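PDB 3R5T: ferric vibriobactin ABC transporter, periplasmic ferric vibriobactin-binding protein, which binds the iron-loaded siderophore ferric vibriobactin in the periplasm of Vibrio cholerae, probably handing it to an ABC transporter for import. Local coordinates for residues 163-169 with 227-233; 189-193 with 278-282. All coordinates share one frame; numbering follows the deposited sequence. Where two conformers were deposited one is given.

Contact 1 of 2, residues 163-169 with 227-233; sequences GRANIVS and AETTFLI. With VBN ((4S,5R)-N-{3-[(2,3-dihydroxybenzoyl)amino]propyl}-2-(2,3-dihydroxyphenyl)-N-[3-({[(4S,5R)-2-(2,3-dihydroxyphenyl)-5-met hyl-4,5-dihydro-1,3-oxazol-4-yl]carbonyl}amino)propyl]-5-methyl-4,5-dihydro-1,3-oxazole-4-carboxamide), chain B.
Asn166 and Thr230 face each other in register on neighbouring parallel strands, and they share the one hydrogen bond that joins side chain to side chain between the two segments. Thr230 OG1 donates to Asn166 OD1 over 2.7 Å, in the carbonyl plane on a lone pair (C=O...O 130°). A chi1 of 47° wedges the amide of Asn166 between its own backbone N and carbonyl carbon; its ND2, turned back toward Ala227 CB, is bonded to Glu198 and water 3. Farther along this face Val168 and Leu232 lie side by side, CB to CD2 3.8 Å. On the other face Ala165 CB meets the ring edge of Phe231 at CE2, 3.7 Å away. From Asn166 onward the backbone bonds are well formed, Phe231 N to Asn166 O being 2.9 Å. Before the strand, Glu228 bends at chi2 (97°) and OE1 takes the N-H of Arg164, 2.8 Å, from above the carboxylate plane. Ser169 OG donates to vibriobactin OAC, 2.7 Å, placing this strand end at the siderophore pocket. Strand 165-169 is central in a five-stranded mixed sheet, between 177-180 and 229-233, with 260-264 beyond; helix 185-192 covers the Ile167 face, helix 237-244 the Thr230 face.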
loop_
_atom_site.group_PDB
_atom_site.type_symbol
_atom_site.label_atom_id
_atom_site.label_comp_id
_atom_site.label_asym_id
_atom_site.label_seq_id
_atom_site.Cartn_x
_atom_site.Cartn_y
_atom_site.Cartn_z
ATOM N N GLY A 163 -24.827 4.623 -0.959
ATOM C CA GLY A 163 -24.067 5.833 -1.221
ATOM C C GLY A 163 -22.587 5.582 -1.430
ATOM O O GLY A 163 -22.204 4.617 -2.085
ATOM N N ARG A 164 -21.758 6.456 -0.864
ATOM C CA ARG A 164 -20.326 6.426 -1.112
ATOM C C ARG A 164 -19.541 6.351 0.186
ATOM O O ARG A 164 -20.106 6.498 1.270
ATOM C CB ARG A 164 -19.895 7.683 -1.865
ATOM C CG ARG A 164 -20.734 7.956 -3.114
ATOM C CD ARG A 164 -20.163 9.131 -3.889
ATOM N NE ARG A 164 -20.320 10.392 -3.172
ATOM C CZ ARG A 164 -19.569 11.464 -3.403
ATOM N NH1 ARG A 164 -19.763 12.576 -2.711
ATOM N NH2 ARG A 164 -18.620 11.418 -4.329
ATOM N N ALA A 165 -18.246 6.109 0.049
ATOM C CA ALA A 165 -17.350 6.074 1.201
ATOM C C ALA A 165 -16.109 6.898 0.942
ATOM O O ALA A 165 -15.642 6.993 -0.188
ATOM C CB ALA A 165 -16.953 4.636 1.525
ATOM N N ASN A 166 -15.554 7.478 2.006
ATOM C CA ASN A 166 -14.211 8.044 1.923
ATOM C C ASN A 166 -13.233 7.216 2.756
ATOM O O ASN A 166 -13.643 6.387 3.560
ATOM C CB ASN A 166 -14.169 9.526 2.347
ATOM C CG ASN A 166 -14.908 9.789 3.624
ATOM O OD1 ASN A 166 -14.697 9.113 4.633
ATOM N ND2 ASN A 166 -15.795 10.793 3.597
ATOM N N ILE A 167 -11.947 7.422 2.515
ATOM C CA ILE A 167 -10.898 6.733 3.244
ATOM C C ILE A 167 -9.987 7.787 3.829
ATOM O O ILE A 167 -9.426 8.615 3.104
ATOM C CB ILE A 167 -10.077 5.803 2.324
ATOM C CG1 ILE A 167 -11.004 4.791 1.645
ATOM C CG2 ILE A 167 -8.987 5.095 3.127
ATOM C CD1 ILE A 167 -10.316 4.004 0.519
ATOM N N VAL A 168 -9.828 7.766 5.147
ATOM C CA VAL A 168 -9.166 8.855 5.839
ATOM C C VAL A 168 -7.992 8.355 6.673
ATOM O O VAL A 168 -8.076 7.313 7.318
ATOM C CB VAL A 168 -10.165 9.558 6.794
ATOM C CG1 VAL A 168 -9.473 10.622 7.650
ATOM C CG2 VAL A 168 -11.339 10.156 6.018
ATOM N N SER A 169 -6.905 9.120 6.659
ATOM C CA SER A 169 -5.817 8.982 7.630
ATOM C C SER A 169 -5.985 10.097 8.655
ATOM O O SER A 169 -5.771 11.266 8.362
ATOM C CB SER A 169 -4.465 9.081 6.932
ATOM O OG SER A 169 -3.409 8.903 7.870
ATOM N N ALA A 227 -19.369 11.771 2.152
ATOM C CA ALA A 227 -19.735 10.362 2.068
ATOM C C ALA A 227 -20.449 9.859 3.321
ATOM O O ALA A 227 -20.185 10.295 4.453
ATOM C CB ALA A 227 -18.522 9.488 1.740
ATOM N N GLU A 228 -21.350 8.916 3.088
ATOM C CA GLU A 228 -22.171 8.322 4.123
ATOM C C GLU A 228 -21.405 7.309 4.961
ATOM O O GLU A 228 -21.875 6.892 6.020
ATOM C CB GLU A 228 -23.381 7.637 3.487
ATOM C CG GLU A 228 -24.308 8.588 2.740
ATOM C CD GLU A 228 -24.079 8.652 1.227
ATOM O OE1 GLU A 228 -22.933 8.481 0.737
ATOM O OE2 GLU A 228 -25.078 8.892 0.512
ATOM N N THR A 229 -20.231 6.913 4.477
ATOM C CA THR A 229 -19.402 5.924 5.150
ATOM C C THR A 229 -17.957 6.405 5.153
ATOM O O THR A 229 -17.494 6.993 4.179
ATOM C CB THR A 229 -19.506 4.547 4.462
ATOM O OG1 THR A 229 -20.852 4.063 4.589
ATOM C CG2 THR A 229 -18.546 3.539 5.090
ATOM N N THR A 230 -17.258 6.188 6.264
ATOM C CA THR A 230 -15.846 6.528 6.365
ATOM C C THR A 230 -15.046 5.321 6.827
ATOM O O THR A 230 -15.415 4.664 7.797
ATOM C CB THR A 230 -15.600 7.675 7.380
ATOM O OG1 THR A 230 -16.144 8.897 6.870
ATOM C CG2 THR A 230 -14.081 7.856 7.650
ATOM N N PHE A 231 -13.956 5.029 6.118
ATOM C CA PHE A 231 -13.026 4.002 6.534
ATOM C C PHE A 231 -11.736 4.676 6.987
ATOM O O PHE A 231 -11.201 5.546 6.282
ATOM C CB PHE A 231 -12.734 3.048 5.374
ATOM C CG PHE A 231 -13.909 2.195 4.972
ATOM C CD1 PHE A 231 -14.222 1.064 5.704
ATOM C CD2 PHE A 231 -14.696 2.522 3.868
ATOM C CE1 PHE A 231 -15.305 0.274 5.357
ATOM C CE2 PHE A 231 -15.772 1.729 3.504
ATOM C CZ PHE A 231 -16.080 0.606 4.251
ATOM N N LEU A 232 -11.214 4.258 8.139
ATOM C CA LEU A 232 -9.987 4.845 8.681
ATOM C C LEU A 232 -8.790 3.910 8.519
ATOM O O LEU A 232 -8.795 2.772 9.002
ATOM C CB LEU A 232 -10.204 5.189 10.161
ATOM C CG LEU A 232 -11.209 6.344 10.319
ATOM C CD1 LEU A 232 -11.894 6.300 11.662
ATOM C CD2 LEU A 232 -10.526 7.697 10.113
ATOM N N ILE A 233 -7.739 4.392 7.873
ATOM C CA ILE A 233 -6.565 3.538 7.743
ATOM C C ILE A 233 -5.834 3.382 9.067
ATOM O O ILE A 233 -5.917 4.261 9.925
ATOM C CB ILE A 233 -5.601 3.996 6.619
ATOM C CG1 ILE A 233 -4.908 5.322 6.944
ATOM C CG2 ILE A 233 -6.342 4.022 5.285
ATOM C CD1 ILE A 233 -3.732 5.594 5.999
HETATM C C VBN B . 4.215 10.852 8.110
HETATM N N VBN B . 5.418 9.831 6.127
HETATM O O VBN B . 3.788 11.753 7.468
HETATM C CA VBN B . 5.311 9.942 7.571
HETATM C CB VBN B . 6.770 10.400 7.951
HETATM C CAB VBN B . 3.769 2.501 10.175
HETATM O OAC VBN B . -1.275 10.478 7.598
HETATM O OAD VBN B . 5.826 6.567 10.653
HETATM O OAF VBN B . 2.540 7.871 3.741
HETATM O OAG VBN B . 4.955 10.820 1.005
HETATM O OAH VBN B . 5.545 7.416 3.859
HETATM O OAI VBN B . 2.419 9.273 6.000
HETATM O OAJ VBN B . 4.590 10.073 3.595
HETATM O OAK VBN B . 4.567 7.021 6.361
HETATM C CAL VBN B . -1.157 8.387 3.972
HETATM C CAM VBN B . 7.965 12.247 2.674
HETATM C CAN VBN B . 6.927 4.062 4.666
HETATM C CAO VBN B . 0.114 7.954 3.463
HETATM C CAP VBN B . 7.038 11.897 1.652
HETATM C CAQ VBN B . 6.620 5.241 3.910
HETATM C CAR VBN B . -1.235 9.151 5.193
HETATM C CAS VBN B . 7.737 11.873 4.006
HETATM C CAT VBN B . 6.458 3.914 5.997
HETATM C CAU VBN B . 1.509 11.557 10.047
HETATM C CAV VBN B . 3.710 9.390 11.677
HETATM C CAW VBN B . 0.852 11.944 8.711
HETATM C CAX VBN B . 4.136 8.097 12.411
HETATM C CAY VBN B . 3.025 11.756 10.120
HETATM C CAZ VBN B . 4.419 9.633 10.334
HETATM N NBB VBN B . 0.968 10.981 7.619
HETATM N NBC VBN B . 3.733 6.913 11.656
HETATM N NBD VBN B . 4.092 5.509 8.442
HETATM O OBF VBN B . 5.447 3.608 8.648
HETATM C CBG VBN B . -0.209 10.310 7.118
HETATM C CBH VBN B . 4.681 6.233 10.768
HETATM C CBJ VBN B . 6.281 10.916 5.741
HETATM C CBK VBN B . 1.301 8.284 4.178
HETATM C CBL VBN B . 5.875 11.173 1.974
HETATM C CBM VBN B . 5.850 6.234 4.511
HETATM C CBN VBN B . 1.233 9.012 5.330
HETATM C CBO VBN B . 5.671 10.824 3.246
HETATM C CBP VBN B . 5.401 6.085 5.795
HETATM C CBQ VBN B . -0.093 9.460 5.858
HETATM C CBR VBN B . 6.643 11.163 4.297
HETATM C CBS VBN B . 5.697 4.869 6.560
HETATM C CBU VBN B . 4.694 3.681 9.935
HETATM C CBW VBN B . 5.268 4.828 7.999
HETATM C CBX VBN B . 4.072 5.164 9.870
HETATM N NBY VBN B . 3.845 10.704 9.513
HETATM O OG1 VBN B . 7.213 11.191 6.764
HETATM C CG2 VBN B . 7.725 9.366 8.527
HETATM O O HOH W 1 -21.821 4.630 2.028
HETATM O O HOH W 2 -21.887 11.063 -1.016
HETATM O O HOH W 3 -18.061 11.648 5.534
#

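Contact 2 of 2, residues 189-193 with 278-282; sequences LLQSV and IINSL
Leu189 spreads its two methyls over consecutive isoleucines of helix 272-286: CD2 lies 4.0 Å from Ile278 CD1, while CD1 lies 3.9 Å from Ile279 CD1. The fork is aimed by chi1 of 173°, which sets CG opposite the backbone N. One turn farther on, Val193 divides its branches in the same manner. Its CG1 meets Ile279 CD1 tip to tip at 4.0 Å, and its CG2 approaches Leu282 CD1 at 3.9 Å, those two side chains crossing at a slant. Ile279 CD1 is therefore shared between Leu189 and Val193, a methyl bridging residues four apart on the partner segment. Leu190 adds a third contact. Its chi1 of -96° departs from a staggered value, and CD1 comes to 4.1 Å from Ile278 CG2, the two side chains crossing at about a right angle.

The end of helix 185-192 and the residue after it thus pack against the middle of helix 272-286 in an aliphatic helix-helix contact. Two serine hydroxyls bond within their own segments: Ser192 OG donates to Leu189 O at 2.6 Å, and Ser281 OG to Ile278 O, which also accepts from Leu282 N. Phe147 of helix 137-155 borders Leu189, and its Trp150 and Val154 border Ile279; Leu263 of strand 260-264 borders Leu190 and Ile278.

All six touching residues are buried and aliphatic, and no hydrogen bond passes between the segments. With methyl separations of 3.9 to 4.4 Å, cohesion here probably comes from dispersion and the exclusion of water, and the fit depends on branch shape instead of directional bonds.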
loop_
_atom_site.group_PDB
_atom_site.type_symbol
_atom_site.label_atom_id
_atom_site.label_comp_id
_atom_site.label_asym_id
_atom_site.label_seq_id
_atom_site.Cartn_x
_atom_site.Cartn_y
_atom_site.Cartn_z
ATOM N N LEU A 189 -8.636 -0.690 -4.247
ATOM C CA LEU A 189 -8.997 -1.937 -3.582
ATOM C C LEU A 189 -10.471 -1.933 -3.179
ATOM O O LEU A 189 -11.223 -2.873 -3.474
ATOM C CB LEU A 189 -8.113 -2.175 -2.352
ATOM C CG LEU A 189 -8.518 -3.383 -1.493
ATOM C CD1 LEU A 189 -8.326 -4.704 -2.216
ATOM C CD2 LEU A 189 -7.715 -3.406 -0.222
ATOM N N LEU A 190 -10.913 -0.863 -2.534
ATOM C CA LEU A 190 -12.317 -0.807 -2.132
ATOM C C LEU A 190 -13.273 -0.762 -3.330
ATOM O O LEU A 190 -14.331 -1.401 -3.316
ATOM C CB LEU A 190 -12.564 0.360 -1.166
ATOM C CG LEU A 190 -12.534 0.001 0.327
ATOM C CD1 LEU A 190 -11.374 -0.893 0.712
ATOM C CD2 LEU A 190 -12.582 1.251 1.193
ATOM N N GLN A 191 -12.900 -0.000 -4.356
ATOM C CA GLN A 191 -13.691 0.071 -5.584
ATOM C C GLN A 191 -13.921 -1.321 -6.163
ATOM O O GLN A 191 -15.003 -1.614 -6.699
ATOM C CB GLN A 191 -12.975 0.917 -6.637
ATOM C CG GLN A 191 -12.850 2.395 -6.340
ATOM C CD GLN A 191 -11.876 3.074 -7.288
ATOM O OE1 GLN A 191 -11.773 2.697 -8.462
ATOM N NE2 GLN A 191 -11.144 4.068 -6.784
ATOM N N SER A 192 -12.891 -2.170 -6.077
ATOM C CA SER A 192 -12.946 -3.504 -6.686
ATOM C C SER A 192 -13.987 -4.427 -6.062
ATOM O O SER A 192 -14.430 -5.377 -6.713
ATOM C CB SER A 192 -11.572 -4.182 -6.701
ATOM O OG SER A 192 -11.209 -4.666 -5.422
ATOM N N VAL A 193 -14.377 -4.158 -4.817
ATOM C CA VAL A 193 -15.460 -4.917 -4.208
ATOM C C VAL A 193 -16.771 -4.133 -4.133
ATOM O O VAL A 193 -17.653 -4.471 -3.344
ATOM C CB VAL A 193 -15.073 -5.466 -2.832
ATOM C CG1 VAL A 193 -13.931 -6.476 -2.982
ATOM C CG2 VAL A 193 -14.683 -4.332 -1.879
ATOM N N ILE A 278 -8.058 -6.637 4.812
ATOM C CA ILE A 278 -9.093 -5.628 4.593
ATOM C C ILE A 278 -10.377 -6.210 3.996
ATOM O O ILE A 278 -11.472 -5.936 4.485
ATOM C CB ILE A 278 -8.577 -4.476 3.717
ATOM C CG1 ILE A 278 -7.455 -3.738 4.442
ATOM C CG2 ILE A 278 -9.707 -3.526 3.350
ATOM C CD1 ILE A 278 -6.604 -2.799 3.571
ATOM N N ILE A 279 -10.249 -7.013 2.946
ATOM C CA ILE A 279 -11.405 -7.649 2.343
ATOM C C ILE A 279 -12.075 -8.592 3.333
ATOM O O ILE A 279 -13.307 -8.623 3.418
ATOM C CB ILE A 279 -11.004 -8.389 1.048
ATOM C CG1 ILE A 279 -10.435 -7.387 0.035
ATOM C CG2 ILE A 279 -12.192 -9.132 0.440
ATOM C CD1 ILE A 279 -11.241 -6.102 -0.103
ATOM N N ASN A 280 -11.280 -9.339 4.100
ATOM C CA ASN A 280 -11.847 -10.200 5.144
ATOM C C ASN A 280 -12.701 -9.380 6.104
ATOM O O ASN A 280 -13.777 -9.820 6.509
ATOM C CB ASN A 280 -10.756 -10.939 5.923
ATOM C CG ASN A 280 -10.172 -12.123 5.161
ATOM O OD1 ASN A 280 -10.694 -12.553 4.125
ATOM N ND2 ASN A 280 -9.067 -12.665 5.684
ATOM N N SER A 281 -12.234 -8.187 6.466
ATOM C CA SER A 281 -12.977 -7.355 7.415
ATOM C C SER A 281 -14.296 -6.897 6.805
ATOM O O SER A 281 -15.304 -6.775 7.501
ATOM C CB SER A 281 -12.145 -6.152 7.898
ATOM O OG SER A 281 -12.117 -5.093 6.951
ATOM N N LEU A 282 -14.296 -6.666 5.500
ATOM C CA LEU A 282 -15.511 -6.241 4.821
ATOM C C LEU A 282 -16.532 -7.380 4.764
ATOM O O LEU A 282 -17.731 -7.152 4.951
ATOM C CB LEU A 282 -15.191 -5.719 3.419
ATOM C CG LEU A 282 -14.298 -4.472 3.379
ATOM C CD1 LEU A 282 -14.141 -4.055 1.945
ATOM C CD2 LEU A 282 -14.887 -3.336 4.214
#

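How the contacts relate
From the N terminus the chain makes a two-stranded antiparallel sheet (7-10, 16-19), then the five-stranded parallel sheet, then helix 137-155, before reaching 163-169. Segment 189-193 follows on helix 185-192. Contact 1 closes a loop of 57 intervening residues when 227-233 returns beside 163-169; contact 2 closes one of 84 when 278-282 meets 189-193. The segments alternate, so the loops cross, and helix 185-192 lies within the first. Their centres stand 12 Å apart and they touch directly: Leu190 CD2 is 3.6 Å from both Ile167 CD1 and Phe231 CD2, and Phe231 CE1 is 3.8 Å from Leu282 CD2. The mixed sheet is thereby joined to the two helices of contact 2.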